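Arginyl-trna synthetase (Thermus thermophilus, PDB 1IQ0) probably attaches L-arginine to tRNA(Arg) at the expense of ATP, as a monomeric class I aminoacyl-tRNA synthetase. Local coordinates at residues P288-L293 with Q361-A366; K379-A384 with E521-H526. All coordinates share one frame; numbering follows the deposited sequence.

Contact 1 (P288-L293 with Q361-A366); sequences PFFVLL and QALVRA
The phenyl ring of F290 reaches from strand 289-291 to helix 361-370, where L363 and A362 receive it in two different ways. L363 comes over a face: its CD1 methyl stands 4.0 Å from the centroid of the F290 ring, 22° off the ring normal, a CH-pi contact. The methyl is displaced toward the rim on the CB side, and L363 CD1 lies 3.8 Å from F290 CG. A362 instead meets the edge, its CB methyl near the ring plane and 4.3 Å from F290 CZ. Between these two methyls the far end of the ring nears the helix backbone, with F290 CZ 3.9 Å from L363 CA.

The two main side chains cross obliquely. In L363, CG is anti to the backbone N (chi1 172°), and the second torsion then brings CD1 over the phenyl face. F290 points toward the helix, whereas V291, next along the strand, points away. With an alanine in place of F290, CD1 of L363 would probably lose the aromatic face on which it rests, and a gap would open beside A362.

The F290 side chain also touches A278, while L363 packs on Y302 and I306 of helix 301-312. The main chain of F290 pairs with M276 of strand 274-277; 289-291 is an outermost strand of this small antiparallel sheet within the catalytic domain. Just beyond, L292 and L293 both face L274 in a classic beta bulge.

Hydrogen bonds play no part between the two segments, which bury 167 Å² in all. The contact is apolar, made of CH-pi and van der Waals packing, and so rests chiefly on the shape and orientation of the F290 ring.

Contact 2 (K379-A384 with E521-H526); sequences KAHHLA and EERTPH
R523 lays its guanidinium flat on the imidazole of H381, and its chain can be followed outward to that stack. R523, the first residue beyond helix 512-522 to leave helical geometry, has a positive phi of 59°, and its CB points toward strand 380-390. From there the chain runs extended through CG, then bends at chi3 (-80°), which brings the end of the chain over the ring. R523 CD is the first atom to arrive, 4.1 Å from H381 CB. R523 NE lies over the imidazole face, 3.5 Å from H381 CG, and R523 CZ follows at 3.7 Å from H381 CG. R523 NH2 comes within 3.4 Å of H381 CD2. The other terminal nitrogen, R523 NH1, is 4.0 Å from H382 O and approaches it obliquely, without a hydrogen bond. Group centres are 4.0 Å apart and the planes only 16° from parallel, although the two side chains as a whole cross at about a right angle. The opposite face of the imidazole is covered by the main chain at K379. Back at the root of the arginine, the carbonyl O of R523 meets L383 CD1 at 3.5 Å.

R523 also touches I350 of strand 348-354, which pairs with 380-390 in the central sheet of the catalytic domain. L383 and P525 both pack on L128 of helix 120-138, so the junction between helices 512-522 and 525-544 of the anticodon-binding domain is set against sheet and helix together.

Contact 1 and contact 2, with centres about 21 Å apart, are joined through the packing of helix 361-370 on strand 380-390. While L363 and A362 touch F290, V364 and R365 meet the strand: V364 CG2 is 3.9 Å from A380 CB, and R365 NE approaches A380 O to 3.1 Å. A chain of packing thus runs from the small peripheral sheet, through the helix and the central sheet, to the anticodon-binding domain. The centre of contact 1 lies about 27 Å from the centre of the chain, that of contact 2 about 8 Å. Contact 2 packs on helix 120-138, whose start overlaps the predicted 'HIGH' region, a class I signature of the ATP site.

Contact 1 (P288-L293 with Q361-A366)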
ATOM      1  N   PRO A 288     -21.426  22.514 -10.668  1.00 73.27           N
ATOM      2  CA  PRO A 288     -19.972  22.602 -10.492  1.00 69.80           C
ATOM      3  C   PRO A 288     -19.547  23.491  -9.331  1.00 66.13           C
ATOM      4  O   PRO A 288     -18.398  23.926  -9.263  1.00 66.74           O
ATOM      5  CB  PRO A 288     -19.517  23.170 -11.826  1.00 62.11           C
ATOM      6  CG  PRO A 288     -20.593  24.182 -12.095  1.00 62.94           C
ATOM      7  CD  PRO A 288     -21.872  23.429 -11.737  1.00 62.82           C
ATOM      8  N   PHE A 289     -20.472  23.756  -8.417  1.00 72.58           N
ATOM      9  CA  PHE A 289     -20.175  24.614  -7.283  1.00 67.53           C
ATOM     10  C   PHE A 289     -19.922  23.894  -5.964  1.00 65.30           C
ATOM     11  O   PHE A 289     -20.830  23.305  -5.378  1.00 67.22           O
ATOM     12  CB  PHE A 289     -21.302  25.632  -7.099  1.00 55.35           C
ATOM     13  CG  PHE A 289     -21.390  26.642  -8.206  1.00 58.70           C
ATOM     14  CD1 PHE A 289     -21.720  26.252  -9.496  1.00 61.41           C
ATOM     15  CD2 PHE A 289     -21.131  27.986  -7.960  1.00 60.81           C
ATOM     16  CE1 PHE A 289     -21.788  27.188 -10.527  1.00 63.66           C
ATOM     17  CE2 PHE A 289     -21.196  28.928  -8.982  1.00 62.60           C
ATOM     18  CZ  PHE A 289     -21.525  28.530 -10.267  1.00 62.63           C
ATOM     19  N   PHE A 290     -18.671  23.936  -5.514  1.00 45.91           N
ATOM     20  CA  PHE A 290     -18.279  23.345  -4.239  1.00 40.94           C
ATOM     21  C   PHE A 290     -18.375  24.499  -3.241  1.00 38.59           C
ATOM     22  O   PHE A 290     -17.844  25.587  -3.492  1.00 39.68           O
ATOM     23  CB  PHE A 290     -16.827  22.853  -4.275  1.00 39.79           C
ATOM     24  CG  PHE A 290     -16.623  21.575  -5.039  1.00 44.45           C
ATOM     25  CD1 PHE A 290     -17.031  20.353  -4.505  1.00 43.20           C
ATOM     26  CD2 PHE A 290     -16.001  21.587  -6.287  1.00 42.73           C
ATOM     27  CE1 PHE A 290     -16.821  19.160  -5.202  1.00 43.74           C
ATOM     28  CE2 PHE A 290     -15.787  20.404  -6.991  1.00 44.99           C
ATOM     29  CZ  PHE A 290     -16.197  19.186  -6.445  1.00 42.78           C
ATOM     30  N   VAL A 291     -19.054  24.283  -2.122  1.00 33.55           N
ATOM     31  CA  VAL A 291     -19.171  25.342  -1.129  1.00 31.02           C
ATOM     32  C   VAL A 291     -17.948  25.318  -0.218  1.00 29.56           C
ATOM     33  O   VAL A 291     -17.579  24.265   0.291  1.00 28.26           O
ATOM     34  CB  VAL A 291     -20.438  25.171  -0.267  1.00 32.08           C
ATOM     35  CG1 VAL A 291     -20.525  26.298   0.757  1.00 28.06           C
ATOM     36  CG2 VAL A 291     -21.671  25.161  -1.157  1.00 33.24           C
ATOM     37  N   LEU A 292     -17.310  26.475  -0.040  1.00 26.45           N
ATOM     38  CA  LEU A 292     -16.140  26.581   0.827  1.00 23.28           C
ATOM     39  C   LEU A 292     -16.618  27.117   2.177  1.00 25.91           C
ATOM     40  O   LEU A 292     -16.310  26.546   3.224  1.00 25.11           O
ATOM     41  CB  LEU A 292     -15.093  27.524   0.210  1.00 22.60           C
ATOM     42  CG  LEU A 292     -14.491  27.105  -1.142  1.00 24.05           C
ATOM     43  CD1 LEU A 292     -13.544  28.178  -1.659  1.00 22.03           C
ATOM     44  CD2 LEU A 292     -13.744  25.791  -0.983  1.00 20.48           C
ATOM     45  N   LEU A 293     -17.375  28.214   2.140  1.00 25.23           N
ATOM     46  CA  LEU A 293     -17.938  28.822   3.345  1.00 25.44           C
ATOM     47  C   LEU A 293     -19.454  28.916   3.201  1.00 27.37           C
ATOM     48  O   LEU A 293     -19.951  29.459   2.216  1.00 29.38           O
ATOM     49  CB  LEU A 293     -17.380  30.235   3.567  1.00 26.68           C
ATOM     50  CG  LEU A 293     -15.917  30.403   3.988  1.00 29.09           C
ATOM     51  CD1 LEU A 293     -15.591  31.884   4.140  1.00 28.63           C
ATOM     52  CD2 LEU A 293     -15.675  29.677   5.297  1.00 31.49           C
ATOM     53  N   GLN A 361     -12.198  13.401  -5.567  1.00 73.21           N
ATOM     54  CA  GLN A 361     -10.878  13.887  -5.962  1.00 71.03           C
ATOM     55  C   GLN A 361     -11.029  15.159  -6.780  1.00 66.58           C
ATOM     56  O   GLN A 361     -10.124  15.996  -6.828  1.00 66.54           O
ATOM     57  CB  GLN A 361     -10.141  12.835  -6.796  1.00116.05           C
ATOM     58  CG  GLN A 361      -9.736  11.593  -6.024  1.00121.07           C
ATOM     59  CD  GLN A 361      -8.960  10.606  -6.876  1.00124.48           C
ATOM     60  OE1 GLN A 361      -7.926  10.947  -7.453  1.00125.64           O
ATOM     61  NE2 GLN A 361      -9.453   9.375  -6.958  1.00124.93           N
ATOM     62  N   ALA A 362     -12.183  15.294  -7.424  1.00 50.10           N
ATOM     63  CA  ALA A 362     -12.480  16.458  -8.243  1.00 46.14           C
ATOM     64  C   ALA A 362     -12.277  17.752  -7.451  1.00 42.40           C
ATOM     65  O   ALA A 362     -11.838  18.762  -8.005  1.00 41.12           O
ATOM     66  CB  ALA A 362     -13.919  16.378  -8.753  1.00 41.02           C
ATOM     67  N   LEU A 363     -12.603  17.708  -6.159  1.00 38.49           N
ATOM     68  CA  LEU A 363     -12.469  18.865  -5.272  1.00 34.42           C
ATOM     69  C   LEU A 363     -11.054  19.435  -5.212  1.00 30.87           C
ATOM     70  O   LEU A 363     -10.822  20.570  -5.628  1.00 29.20           O
ATOM     71  CB  LEU A 363     -12.917  18.508  -3.847  1.00 39.98           C
ATOM     72  CG  LEU A 363     -12.651  19.559  -2.753  1.00 40.21           C
ATOM     73  CD1 LEU A 363     -13.602  20.745  -2.890  1.00 33.38           C
ATOM     74  CD2 LEU A 363     -12.815  18.911  -1.393  1.00 39.46           C
ATOM     75  N   VAL A 364     -10.107  18.662  -4.687  1.00 27.69           N
ATOM     76  CA  VAL A 364      -8.737  19.160  -4.576  1.00 27.27           C
ATOM     77  C   VAL A 364      -8.117  19.354  -5.944  1.00 28.08           C
ATOM     78  O   VAL A 364      -7.329  20.282  -6.155  1.00 30.75           O
ATOM     79  CB  VAL A 364      -7.839  18.215  -3.737  1.00 39.88           C
ATOM     80  CG1 VAL A 364      -8.506  17.910  -2.411  1.00 37.95           C
ATOM     81  CG2 VAL A 364      -7.544  16.952  -4.507  1.00 37.33           C
ATOM     82  N   ARG A 365      -8.481  18.479  -6.875  1.00 33.28           N
ATOM     83  CA  ARG A 365      -7.973  18.561  -8.239  1.00 35.25           C
ATOM     84  C   ARG A 365      -8.287  19.943  -8.794  1.00 34.24           C
ATOM     85  O   ARG A 365      -7.394  20.668  -9.235  1.00 33.42           O
ATOM     86  CB  ARG A 365      -8.637  17.499  -9.123  1.00 67.63           C
ATOM     87  CG  ARG A 365      -7.718  16.371  -9.570  1.00 77.76           C
ATOM     88  CD  ARG A 365      -7.263  15.503  -8.405  1.00 81.21           C
ATOM     89  NE  ARG A 365      -6.328  14.460  -8.829  1.00 86.13           N
ATOM     90  CZ  ARG A 365      -6.628  13.475  -9.672  1.00 87.29           C
ATOM     91  NH1 ARG A 365      -7.845  13.385 -10.191  1.00 86.42           N
ATOM     92  NH2 ARG A 365      -5.705  12.578  -9.999  1.00 84.10           N
ATOM     93  N   ALA A 366      -9.568  20.301  -8.757  1.00 30.28           N
ATOM     94  CA  ALA A 366     -10.026  21.589  -9.261  1.00 28.42           C
ATOM     95  C   ALA A 366      -9.426  22.737  -8.467  1.00 28.72           C
ATOM     96  O   ALA A 366      -9.067  23.768  -9.039  1.00 30.26           O
ATOM     97  CB  ALA A 366     -11.551  21.660  -9.201  1.00 42.03           C
TER

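Contact 2 (K379-A384 with E521-H526)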
ATOM      1  N   LYS A 379      -1.487  15.016  -9.545  1.00 31.16           N
ATOM      2  CA  LYS A 379      -0.675  14.209  -8.646  1.00 29.07           C
ATOM      3  C   LYS A 379      -1.282  13.984  -7.270  1.00 26.69           C
ATOM      4  O   LYS A 379      -0.597  13.533  -6.353  1.00 28.47           O
ATOM      5  CB  LYS A 379       0.717  14.830  -8.515  1.00 43.31           C
ATOM      6  CG  LYS A 379       1.487  14.880  -9.830  1.00 43.94           C
ATOM      7  CD  LYS A 379       1.628  13.489 -10.436  1.00 50.27           C
ATOM      8  CE  LYS A 379       2.391  13.514 -11.752  1.00 54.86           C
ATOM      9  NZ  LYS A 379       2.504  12.146 -12.341  1.00 53.08           N
ATOM     10  N   ALA A 380      -2.563  14.300  -7.121  1.00 24.79           N
ATOM     11  CA  ALA A 380      -3.241  14.101  -5.845  1.00 26.74           C
ATOM     12  C   ALA A 380      -4.062  12.825  -5.987  1.00 28.02           C
ATOM     13  O   ALA A 380      -5.184  12.852  -6.489  1.00 29.37           O
ATOM     14  CB  ALA A 380      -4.144  15.287  -5.539  1.00 13.09           C
ATOM     15  N   HIS A 381      -3.502  11.706  -5.543  1.00 25.77           N
ATOM     16  CA  HIS A 381      -4.192  10.432  -5.682  1.00 23.32           C
ATOM     17  C   HIS A 381      -4.968   9.946  -4.471  1.00 24.42           C
ATOM     18  O   HIS A 381      -4.708  10.330  -3.334  1.00 21.99           O
ATOM     19  CB  HIS A 381      -3.194   9.342  -6.083  1.00 22.75           C
ATOM     20  CG  HIS A 381      -2.303   9.731  -7.217  1.00 21.29           C
ATOM     21  ND1 HIS A 381      -0.965  10.013  -7.046  1.00 24.86           N
ATOM     22  CD2 HIS A 381      -2.555   9.886  -8.539  1.00 19.48           C
ATOM     23  CE1 HIS A 381      -0.430  10.322  -8.215  1.00 22.22           C
ATOM     24  NE2 HIS A 381      -1.374  10.251  -9.137  1.00 23.35           N
ATOM     25  N   HIS A 382      -5.919   9.073  -4.754  1.00 21.61           N
ATOM     26  CA  HIS A 382      -6.759   8.452  -3.744  1.00 27.98           C
ATOM     27  C   HIS A 382      -6.668   6.941  -3.934  1.00 28.32           C
ATOM     28  O   HIS A 382      -6.663   6.438  -5.060  1.00 28.89           O
ATOM     29  CB  HIS A 382      -8.225   8.878  -3.906  1.00 53.83           C
ATOM     30  CG  HIS A 382      -8.618  10.056  -3.066  1.00 65.68           C
ATOM     31  ND1 HIS A 382      -9.920  10.498  -2.971  1.00 69.49           N
ATOM     32  CD2 HIS A 382      -7.884  10.877  -2.277  1.00 66.31           C
ATOM     33  CE1 HIS A 382      -9.972  11.540  -2.160  1.00 68.78           C
ATOM     34  NE2 HIS A 382      -8.751  11.791  -1.725  1.00 66.97           N
ATOM     35  N   LEU A 383      -6.579   6.222  -2.829  1.00 25.60           N
ATOM     36  CA  LEU A 383      -6.541   4.778  -2.878  1.00 25.21           C
ATOM     37  C   LEU A 383      -7.748   4.385  -2.032  1.00 22.60           C
ATOM     38  O   LEU A 383      -7.669   4.316  -0.802  1.00 22.64           O
ATOM     39  CB  LEU A 383      -5.231   4.251  -2.275  1.00 32.70           C
ATOM     40  CG  LEU A 383      -4.930   2.756  -2.440  1.00 34.78           C
ATOM     41  CD1 LEU A 383      -5.178   2.343  -3.881  1.00 42.51           C
ATOM     42  CD2 LEU A 383      -3.486   2.466  -2.036  1.00 33.18           C
ATOM     43  N   ALA A 384      -8.879   4.179  -2.699  1.00 22.14           N
ATOM     44  CA  ALA A 384     -10.119   3.819  -2.019  1.00 23.34           C
ATOM     45  C   ALA A 384     -10.251   2.307  -1.896  1.00 23.64           C
ATOM     46  O   ALA A 384      -9.917   1.569  -2.820  1.00 25.92           O
ATOM     47  CB  ALA A 384     -11.315   4.392  -2.779  1.00 29.43           C
ATOM     48  N   GLU A 521       3.733   2.007  -9.678  1.00 25.71           N
ATOM     49  CA  GLU A 521       3.191   2.951 -10.658  1.00 24.10           C
ATOM     50  C   GLU A 521       1.669   3.023 -10.658  1.00 23.01           C
ATOM     51  O   GLU A 521       1.099   4.093 -10.854  1.00 25.44           O
ATOM     52  CB  GLU A 521       3.677   2.587 -12.070  1.00 31.13           C
ATOM     53  CG  GLU A 521       5.195   2.522 -12.204  1.00 32.30           C
ATOM     54  CD  GLU A 521       5.659   1.929 -13.536  1.00 37.56           C
ATOM     55  OE1 GLU A 521       4.903   1.150 -14.159  1.00 36.82           O
ATOM     56  OE2 GLU A 521       6.795   2.232 -13.950  1.00 37.25           O
ATOM     57  N   GLU A 522       1.014   1.886 -10.445  1.00 28.56           N
ATOM     58  CA  GLU A 522      -0.447   1.834 -10.435  1.00 29.05           C
ATOM     59  C   GLU A 522      -1.027   1.935  -9.028  1.00 27.86           C
ATOM     60  O   GLU A 522      -2.242   2.022  -8.860  1.00 26.87           O
ATOM     61  CB  GLU A 522      -0.929   0.534 -11.089  1.00 30.93           C
ATOM     62  CG  GLU A 522      -0.383   0.325 -12.489  1.00 36.50           C
ATOM     63  CD  GLU A 522      -0.738   1.472 -13.413  1.00 42.36           C
ATOM     64  OE1 GLU A 522       0.026   1.732 -14.365  1.00 45.64           O
ATOM     65  OE2 GLU A 522      -1.786   2.112 -13.190  1.00 49.75           O
ATOM     66  N   ARG A 523      -0.155   1.919  -8.024  1.00 23.24           N
ATOM     67  CA  ARG A 523      -0.585   2.005  -6.636  1.00 24.25           C
ATOM     68  C   ARG A 523      -1.523   0.844  -6.333  1.00 25.12           C
ATOM     69  O   ARG A 523      -2.622   1.017  -5.792  1.00 24.90           O
ATOM     70  CB  ARG A 523      -1.266   3.362  -6.388  1.00 32.81           C
ATOM     71  CG  ARG A 523      -0.262   4.521  -6.334  1.00 33.79           C
ATOM     72  CD  ARG A 523      -0.901   5.900  -6.210  1.00 29.52           C
ATOM     73  NE  ARG A 523      -1.372   6.379  -7.503  1.00 36.21           N
ATOM     74  CZ  ARG A 523      -2.593   6.168  -7.971  1.00 30.84           C
ATOM     75  NH1 ARG A 523      -3.479   5.496  -7.237  1.00 33.12           N
ATOM     76  NH2 ARG A 523      -2.918   6.595  -9.183  1.00 31.13           N
ATOM     77  N   THR A 524      -1.071  -0.352  -6.696  1.00 23.51           N
ATOM     78  CA  THR A 524      -1.845  -1.564  -6.486  1.00 20.98           C
ATOM     79  C   THR A 524      -0.984  -2.675  -5.901  1.00 21.49           C
ATOM     80  O   THR A 524      -0.407  -3.485  -6.630  1.00 21.27           O
ATOM     81  CB  THR A 524      -2.467  -2.063  -7.805  1.00 25.07           C
ATOM     82  OG1 THR A 524      -1.449  -2.158  -8.807  1.00 20.55           O
ATOM     83  CG2 THR A 524      -3.573  -1.112  -8.278  1.00 24.68           C
ATOM     84  N   PRO A 525      -0.871  -2.716  -4.568  1.00 20.04           N
ATOM     85  CA  PRO A 525      -0.070  -3.746  -3.909  1.00 19.44           C
ATOM     86  C   PRO A 525      -0.516  -5.165  -4.236  1.00 20.14           C
ATOM     87  O   PRO A 525       0.304  -6.096  -4.216  1.00 22.12           O
ATOM     88  CB  PRO A 525      -0.243  -3.417  -2.431  1.00 17.73           C
ATOM     89  CG  PRO A 525      -0.326  -1.905  -2.454  1.00 17.02           C
ATOM     90  CD  PRO A 525      -1.285  -1.676  -3.609  1.00 20.37           C
ATOM     91  N   HIS A 526      -1.803  -5.343  -4.537  1.00 20.20           N
ATOM     92  CA  HIS A 526      -2.304  -6.680  -4.839  1.00 22.59           C
ATOM     93  C   HIS A 526      -1.565  -7.340  -6.007  1.00 23.70           C
ATOM     94  O   HIS A 526      -1.538  -8.567  -6.111  1.00 24.69           O
ATOM     95  CB  HIS A 526      -3.813  -6.667  -5.118  1.00 16.70           C
ATOM     96  CG  HIS A 526      -4.186  -6.056  -6.431  1.00 23.42           C
ATOM     97  ND1 HIS A 526      -4.520  -4.726  -6.566  1.00 24.86           N
ATOM     98  CD2 HIS A 526      -4.279  -6.596  -7.669  1.00 22.55           C
ATOM     99  CE1 HIS A 526      -4.804  -4.472  -7.831  1.00 24.36           C
ATOM    100  NE2 HIS A 526      -4.665  -5.589  -8.521  1.00 22.95           N
TER